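Local coordinates for protein putative adhesin (Komagataella phaffii, PDB 5FX8) that is a putative yeast adhesin, here its cohesin-like N-terminal part, that may take part in cell-cell interaction through salt bridges and hydrogen bonds with other proteins, at residues T8-E12 and R13-S17; F131-D135 and Q136-P140. One frame throughout, in Å; residues are numbered along the deposited sequence.

Contact 1. Residues T8-E12 and R13-S17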
ATOM      1  N   THR C   8     -20.392   6.001 -68.049  1.00 22.36           N
ATOM      2  CA  THR C   8     -19.863   5.376 -66.848  1.00 22.68           C
ATOM      3  C   THR C   8     -19.992   6.315 -65.661  1.00 23.21           C
ATOM      4  O   THR C   8     -20.045   7.534 -65.815  1.00 25.62           O
ATOM      5  CB  THR C   8     -18.403   4.968 -67.032  1.00 22.57           C
ATOM      6  OG1 THR C   8     -17.588   6.127 -67.228  1.00 21.69           O
ATOM      7  CG2 THR C   8     -18.284   4.069 -68.228  1.00 23.51           C
ATOM      8  N   VAL C   9     -20.073   5.730 -64.474  1.00 22.34           N
ATOM      9  CA  VAL C   9     -20.151   6.478 -63.232  1.00 22.09           C
ATOM     10  C   VAL C   9     -19.208   5.837 -62.235  1.00 23.27           C
ATOM     11  O   VAL C   9     -19.298   4.635 -61.972  1.00 32.29           O
ATOM     12  CB  VAL C   9     -21.567   6.509 -62.664  1.00 22.79           C
ATOM     13  CG1 VAL C   9     -21.549   7.320 -61.415  1.00 25.27           C
ATOM     14  CG2 VAL C   9     -22.514   7.096 -63.659  1.00 23.61           C
ATOM     15  N   VAL C  10     -18.295   6.622 -61.694  1.00 24.53           N
ATOM     16  CA  VAL C  10     -17.400   6.173 -60.643  1.00 24.37           C
ATOM     17  C   VAL C  10     -17.308   7.286 -59.616  1.00 25.00           C
ATOM     18  O   VAL C  10     -17.802   8.397 -59.822  1.00 27.23           O
ATOM     19  CB  VAL C  10     -15.994   5.812 -61.153  1.00 25.63           C
ATOM     20  CG1 VAL C  10     -16.086   4.800 -62.253  1.00 26.22           C
ATOM     21  CG2 VAL C  10     -15.282   7.036 -61.631  1.00 24.96           C
ATOM     22  N   SER C  11     -16.672   6.967 -58.500  1.00 25.18           N
ATOM     23  CA  SER C  11     -16.449   7.924 -57.431  1.00 25.21           C
ATOM     24  C   SER C  11     -15.165   8.681 -57.714  1.00 24.05           C
ATOM     25  O   SER C  11     -14.143   8.069 -58.024  1.00 25.23           O
ATOM     26  CB  SER C  11     -16.354   7.207 -56.086  1.00 26.46           C
ATOM     27  OG  SER C  11     -15.869   8.071 -55.081  1.00 26.56           O
ATOM     28  N   GLU C  12     -15.220  10.008 -57.618  1.00 23.18           N
ATOM     29  CA  GLU C  12     -13.997  10.787 -57.764  1.00 24.47           C
ATOM     30  C   GLU C  12     -13.003  10.448 -56.659  1.00 25.09           C
ATOM     31  O   GLU C  12     -11.788  10.479 -56.881  1.00 30.63           O
ATOM     32  CB  GLU C  12     -14.325  12.282 -57.788  1.00 20.12           C
ATOM     33  CG  GLU C  12     -13.130  13.198 -57.942  1.00 22.18           C
ATOM     34  CD  GLU C  12     -13.471  14.620 -58.442  1.00 24.91           C
ATOM     35  OE1 GLU C  12     -14.355  15.304 -57.886  1.00 18.51           O
ATOM     36  OE2 GLU C  12     -12.834  15.051 -59.418  1.00 26.06           O
ATOM     37  N   ARG C  13     -13.507  10.070 -55.484  1.00 25.44           N
ATOM     38  CA  ARG C  13     -12.649   9.731 -54.354  1.00 26.31           C
ATOM     39  C   ARG C  13     -11.883   8.439 -54.602  1.00 25.72           C
ATOM     40  O   ARG C  13     -10.655   8.408 -54.506  1.00 28.10           O
ATOM     41  CB  ARG C  13     -13.505   9.628 -53.096  1.00 27.37           C
ATOM     42  CG  ARG C  13     -12.778   9.246 -51.854  1.00 27.07           C
ATOM     43  CD  ARG C  13     -13.725   9.241 -50.670  1.00 26.43           C
ATOM     44  NE  ARG C  13     -14.764   8.217 -50.765  1.00 25.85           N
ATOM     45  CZ  ARG C  13     -14.604   6.939 -50.423  1.00 28.43           C
ATOM     46  NH1 ARG C  13     -13.433   6.502 -49.981  1.00 25.13           N
ATOM     47  NH2 ARG C  13     -15.612   6.082 -50.548  1.00 32.59           N
ATOM     48  N   THR C  14     -12.584   7.363 -54.938  1.00 32.24           N
ATOM     49  CA  THR C  14     -11.936   6.071 -55.109  1.00 27.95           C
ATOM     50  C   THR C  14     -11.508   5.786 -56.537  1.00 28.22           C
ATOM     51  O   THR C  14     -10.628   4.942 -56.734  1.00 28.60           O
ATOM     52  CB  THR C  14     -12.868   4.958 -54.663  1.00 27.55           C
ATOM     53  OG1 THR C  14     -13.958   4.883 -55.585  1.00 30.24           O
ATOM     54  CG2 THR C  14     -13.406   5.253 -53.284  1.00 26.48           C
ATOM     55  N   ASP C  15     -12.110   6.459 -57.528  1.00 30.78           N
ATOM     56  CA  ASP C  15     -11.904   6.160 -58.950  1.00 29.67           C
ATOM     57  C   ASP C  15     -12.415   4.760 -59.293  1.00 31.19           C
ATOM     58  O   ASP C  15     -11.877   4.070 -60.157  1.00 30.89           O
ATOM     59  CB  ASP C  15     -10.428   6.333 -59.346  1.00 34.14           C
ATOM     60  CG  ASP C  15     -10.216   6.555 -60.856  1.00 38.87           C
ATOM     61  OD1 ASP C  15     -11.131   6.308 -61.669  1.00 51.22           O
ATOM     62  OD2 ASP C  15      -9.100   6.961 -61.240  1.00 42.32           O
ATOM     63  N   ALA C  16     -13.457   4.318 -58.616  1.00 27.09           N
ATOM     64  CA  ALA C  16     -13.958   2.978 -58.835  1.00 29.87           C
ATOM     65  C   ALA C  16     -15.427   2.957 -58.454  1.00 30.45           C
ATOM     66  O   ALA C  16     -16.022   3.996 -58.153  1.00 28.18           O
ATOM     67  CB  ALA C  16     -13.144   1.952 -58.046  1.00 30.21           C
ATOM     68  N   SER C  17     -16.006   1.762 -58.442  1.00 31.98           N
ATOM     69  CA  SER C  17     -17.432   1.599 -58.220  1.00 30.74           C
ATOM     70  C   SER C  17     -17.847   1.783 -56.770  1.00 32.74           C
ATOM     71  O   SER C  17     -19.046   1.873 -56.505  1.00 37.52           O
ATOM     72  CB  SER C  17     -17.863   0.217 -58.699  1.00 34.65           C
ATOM     73  OG  SER C  17     -17.076  -0.803 -58.095  1.00 34.57           O
TER
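Ser11 and the chain that curls back past it are joined by two backbone hydrogen bonds, a nearly straight one from Ser11 N to Ala16 O (3.1 Å, 169° at the hydrogen) and a more bent one from Asp15 N to Ser11 O (2.6 Å). The second closes a tight turn over Glu12, Arg13 and Thr14, and Asp15 ends it in the left-handed region, phi 64°. The side chain of Ser11 works inside the same turn. With its OG placed opposite the backbone N (chi1 168°), OG points into the turn, where Arg13 N (3.1 Å to OG) and Thr14 N (3.4 Å to OG) both make weak bonds to it. This is an ST motif, though a loosely made one. Thr14 OG1 lies 3.4 Å from Ser11 CB and accepts a weak bond from Ala16 N; Thr18 O is its further partner. Val10, still in the strand, rests its CB 3.5 Å from Ala16 O. The charged side chains leave the turn and touch strand 294-304 of another sheet: Glu12 pairs with Arg308, and Arg13 with Asp23, while Tyr20 adds a cation-pi contact to Arg13. Because Asp23 also hydrogen-bonds Ser11 OG, one carboxylate ties the turn's hydroxyl to its arginine, which probably steadies both.

Contact 2. Residues F131-D135 and Q136-P140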
ATOM      1  N   PHE C 131     -29.421   6.226 -67.469  1.00 25.84           N
ATOM      2  CA  PHE C 131     -29.350   7.299 -68.459  1.00 27.80           C
ATOM      3  C   PHE C 131     -30.094   6.859 -69.723  1.00 28.63           C
ATOM      4  O   PHE C 131     -29.784   5.814 -70.304  1.00 27.93           O
ATOM      5  CB  PHE C 131     -27.896   7.654 -68.778  1.00 26.23           C
ATOM      6  CG  PHE C 131     -27.103   8.078 -67.576  1.00 26.62           C
ATOM      7  CD1 PHE C 131     -26.429   7.143 -66.814  1.00 26.02           C
ATOM      8  CD2 PHE C 131     -27.046   9.402 -67.197  1.00 24.40           C
ATOM      9  CE1 PHE C 131     -25.726   7.510 -65.716  1.00 24.29           C
ATOM     10  CE2 PHE C 131     -26.337   9.773 -66.096  1.00 24.20           C
ATOM     11  CZ  PHE C 131     -25.680   8.821 -65.350  1.00 24.58           C
ATOM     12  N   GLU C 132     -31.083   7.644 -70.136  1.00 30.15           N
ATOM     13  CA  GLU C 132     -31.881   7.339 -71.315  1.00 31.59           C
ATOM     14  C   GLU C 132     -31.434   8.194 -72.493  1.00 30.58           C
ATOM     15  O   GLU C 132     -31.365   9.423 -72.391  1.00 29.40           O
ATOM     16  CB  GLU C 132     -33.366   7.540 -71.031  1.00 36.40           C
ATOM     17  CG  GLU C 132     -33.914   6.498 -70.074  1.00 46.65           C
ATOM     18  CD  GLU C 132     -35.380   6.195 -70.290  1.00 57.75           C
ATOM     19  OE1 GLU C 132     -35.966   6.726 -71.258  1.00 60.11           O
ATOM     20  OE2 GLU C 132     -35.950   5.425 -69.486  1.00 63.45           O
ATOM     21  N   THR C 133     -31.090   7.535 -73.595  1.00 31.17           N
ATOM     22  CA  THR C 133     -30.963   8.227 -74.864  1.00 31.63           C
ATOM     23  C   THR C 133     -32.185   7.921 -75.713  1.00 33.03           C
ATOM     24  O   THR C 133     -33.275   7.685 -75.181  1.00 33.68           O
ATOM     25  CB  THR C 133     -29.697   7.819 -75.600  1.00 32.93           C
ATOM     26  OG1 THR C 133     -29.810   6.459 -76.013  1.00 33.17           O
ATOM     27  CG2 THR C 133     -28.500   7.972 -74.694  1.00 31.75           C
ATOM     28  N   SER C 134     -32.017   7.918 -77.031  1.00 38.90           N
ATOM     29  CA  SER C 134     -33.158   7.687 -77.906  1.00 33.91           C
ATOM     30  C   SER C 134     -33.266   6.230 -78.296  1.00 33.61           C
ATOM     31  O   SER C 134     -34.370   5.695 -78.408  1.00 34.31           O
ATOM     32  CB  SER C 134     -33.066   8.571 -79.152  1.00 32.92           C
ATOM     33  OG  SER C 134     -31.793   8.485 -79.762  1.00 33.27           O
ATOM     34  N   ASP C 135     -32.141   5.555 -78.463  1.00 34.32           N
ATOM     35  CA  ASP C 135     -32.173   4.174 -78.892  1.00 35.62           C
ATOM     36  C   ASP C 135     -31.644   3.210 -77.846  1.00 34.98           C
ATOM     37  O   ASP C 135     -31.533   2.016 -78.134  1.00 36.84           O
ATOM     38  CB  ASP C 135     -31.378   4.014 -80.188  1.00 36.12           C
ATOM     39  CG  ASP C 135     -29.901   4.140 -79.970  1.00 38.12           C
ATOM     40  OD1 ASP C 135     -29.520   4.872 -79.047  1.00 40.96           O
ATOM     41  OD2 ASP C 135     -29.115   3.503 -80.703  1.00 47.09           O
ATOM     42  N   GLN C 136     -31.315   3.677 -76.649  1.00 33.07           N
ATOM     43  CA  GLN C 136     -30.639   2.801 -75.710  1.00 34.80           C
ATOM     44  C   GLN C 136     -30.695   3.420 -74.332  1.00 33.30           C
ATOM     45  O   GLN C 136     -30.807   4.638 -74.191  1.00 32.41           O
ATOM     46  CB  GLN C 136     -29.186   2.559 -76.110  1.00 34.85           C
ATOM     47  CG  GLN C 136     -28.550   1.424 -75.374  1.00 35.06           C
ATOM     48  CD  GLN C 136     -27.134   1.203 -75.812  1.00 40.50           C
ATOM     49  OE1 GLN C 136     -26.742   1.626 -76.896  1.00 41.59           O
ATOM     50  NE2 GLN C 136     -26.346   0.550 -74.967  1.00 44.94           N
ATOM     51  N   THR C 137     -30.651   2.559 -73.323  1.00 32.61           N
ATOM     52  CA  THR C 137     -30.535   2.968 -71.933  1.00 31.78           C
ATOM     53  C   THR C 137     -29.209   2.460 -71.390  1.00 28.78           C
ATOM     54  O   THR C 137     -28.855   1.297 -71.600  1.00 29.81           O
ATOM     55  CB  THR C 137     -31.689   2.446 -71.083  1.00 30.81           C
ATOM     56  OG1 THR C 137     -32.875   3.199 -71.348  1.00 36.26           O
ATOM     57  CG2 THR C 137     -31.362   2.648 -69.666  1.00 30.46           C
ATOM     58  N   TYR C 138     -28.466   3.341 -70.734  1.00 29.97           N
ATOM     59  CA  TYR C 138     -27.208   2.987 -70.101  1.00 28.29           C
ATOM     60  C   TYR C 138     -27.408   2.940 -68.594  1.00 26.31           C
ATOM     61  O   TYR C 138     -27.942   3.882 -68.006  1.00 24.76           O
ATOM     62  CB  TYR C 138     -26.123   3.994 -70.451  1.00 28.67           C
ATOM     63  CG  TYR C 138     -25.719   4.026 -71.881  1.00 28.08           C
ATOM     64  CD1 TYR C 138     -26.381   4.831 -72.789  1.00 31.41           C
ATOM     65  CD2 TYR C 138     -24.650   3.277 -72.327  1.00 30.97           C
ATOM     66  CE1 TYR C 138     -25.994   4.877 -74.101  1.00 32.75           C
ATOM     67  CE2 TYR C 138     -24.256   3.316 -73.626  1.00 30.44           C
ATOM     68  CZ  TYR C 138     -24.924   4.114 -74.509  1.00 32.72           C
ATOM     69  OH  TYR C 138     -24.524   4.145 -75.819  1.00 44.57           O
ATOM     70  N   SER C 139     -26.965   1.854 -67.969  1.00 27.70           N
ATOM     71  CA  SER C 139     -27.201   1.624 -66.544  1.00 27.86           C
ATOM     72  C   SER C 139     -25.932   1.222 -65.811  1.00 32.10           C
ATOM     73  O   SER C 139     -25.830   0.099 -65.308  1.00 31.00           O
ATOM     74  CB  SER C 139     -28.268   0.557 -66.346  1.00 25.85           C
ATOM     75  OG  SER C 139     -29.495   1.055 -66.793  1.00 27.39           O
ATOM     76  N   PRO C 140     -24.965   2.129 -65.691  1.00 29.50           N
ATOM     77  CA  PRO C 140     -23.805   1.849 -64.843  1.00 26.37           C
ATOM     78  C   PRO C 140     -24.212   1.670 -63.394  1.00 27.48           C
ATOM     79  O   PRO C 140     -25.242   2.163 -62.932  1.00 25.49           O
ATOM     80  CB  PRO C 140     -22.934   3.091 -65.012  1.00 25.85           C
ATOM     81  CG  PRO C 140     -23.903   4.156 -65.350  1.00 24.83           C
ATOM     82  CD  PRO C 140     -24.928   3.502 -66.218  1.00 26.03           C
TER
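Gln136 O is gripped twice by Thr133, once by its backbone N at 3.0 Å and once by its hydroxyl OG1 at 2.8 Å. The amide donor arrives almost straight in line with the carbonyl (175°), whereas the hydroxyl comes in from the side, tilted out of the carbonyl plane. A chi1 of 68°, which sets OG1 between the backbone N and the carbonyl carbon of Thr133, turns the hydroxyl back across the loop and places the methyl CG2 at the edge of the Tyr138 ring, 4.0 Å from CE1. The chain reverses through Ser134 and Asp135; the carboxylate of Asp135 is hydrogen-bonded through OD1 to the amino terminus, Ala1 N. This turn closes a beta hairpin, strand 126-132 against strand 137-144, which lies over strand 4-11 of the first cohesin-like domain. Phe131 and Tyr138 form an antiparallel hydrogen-bonded pair in it, with Phe131 N to Tyr138 O and Tyr138 N to Phe131 O both at 2.8 Å. Their side chains leave on one face, the buried one, and both side chains touch Ile7. Pro140 crosses the Phe131 side chain at about a right angle and touches the ring at its edge, CG to CE1 at 3.8 Å. Glu132 and Thr137, the neighbouring non-hydrogen-bonded pair, point to the exposed face; there they lie side by side, with Glu132 CG 3.7 Å from Thr137 OG1. Between the strands Thr137 CA approaches Phe131 O at 3.4 Å, a CA-H...O contact. The extended Gln136 side chain brings NE2 over one face of the Tyr138 ring, 3.7 Å above its plane and offset toward the rim.

Contact 1 and contact 2 have centres about 19 Å apart, yet they meet directly through Val9, a buried residue of strand 4-11. Its CG2 packs against both members of the Phe131-Pro140 pair, 3.7 Å from Pro140 CG and 3.8 Å from Phe131 CE1, while Thr8 CA lies 4.2 Å from Pro140 CB. The hairpin of 131-140 thus rests on the strand that runs into the turn of contact 1. A second tie leaves that turn, where Ser17 makes a backbone hydrogen bond to Asp143 and strand 18-19 then runs parallel to strand 137-144. The strand leading into the turn and the chain leaving it both reach the same hairpin.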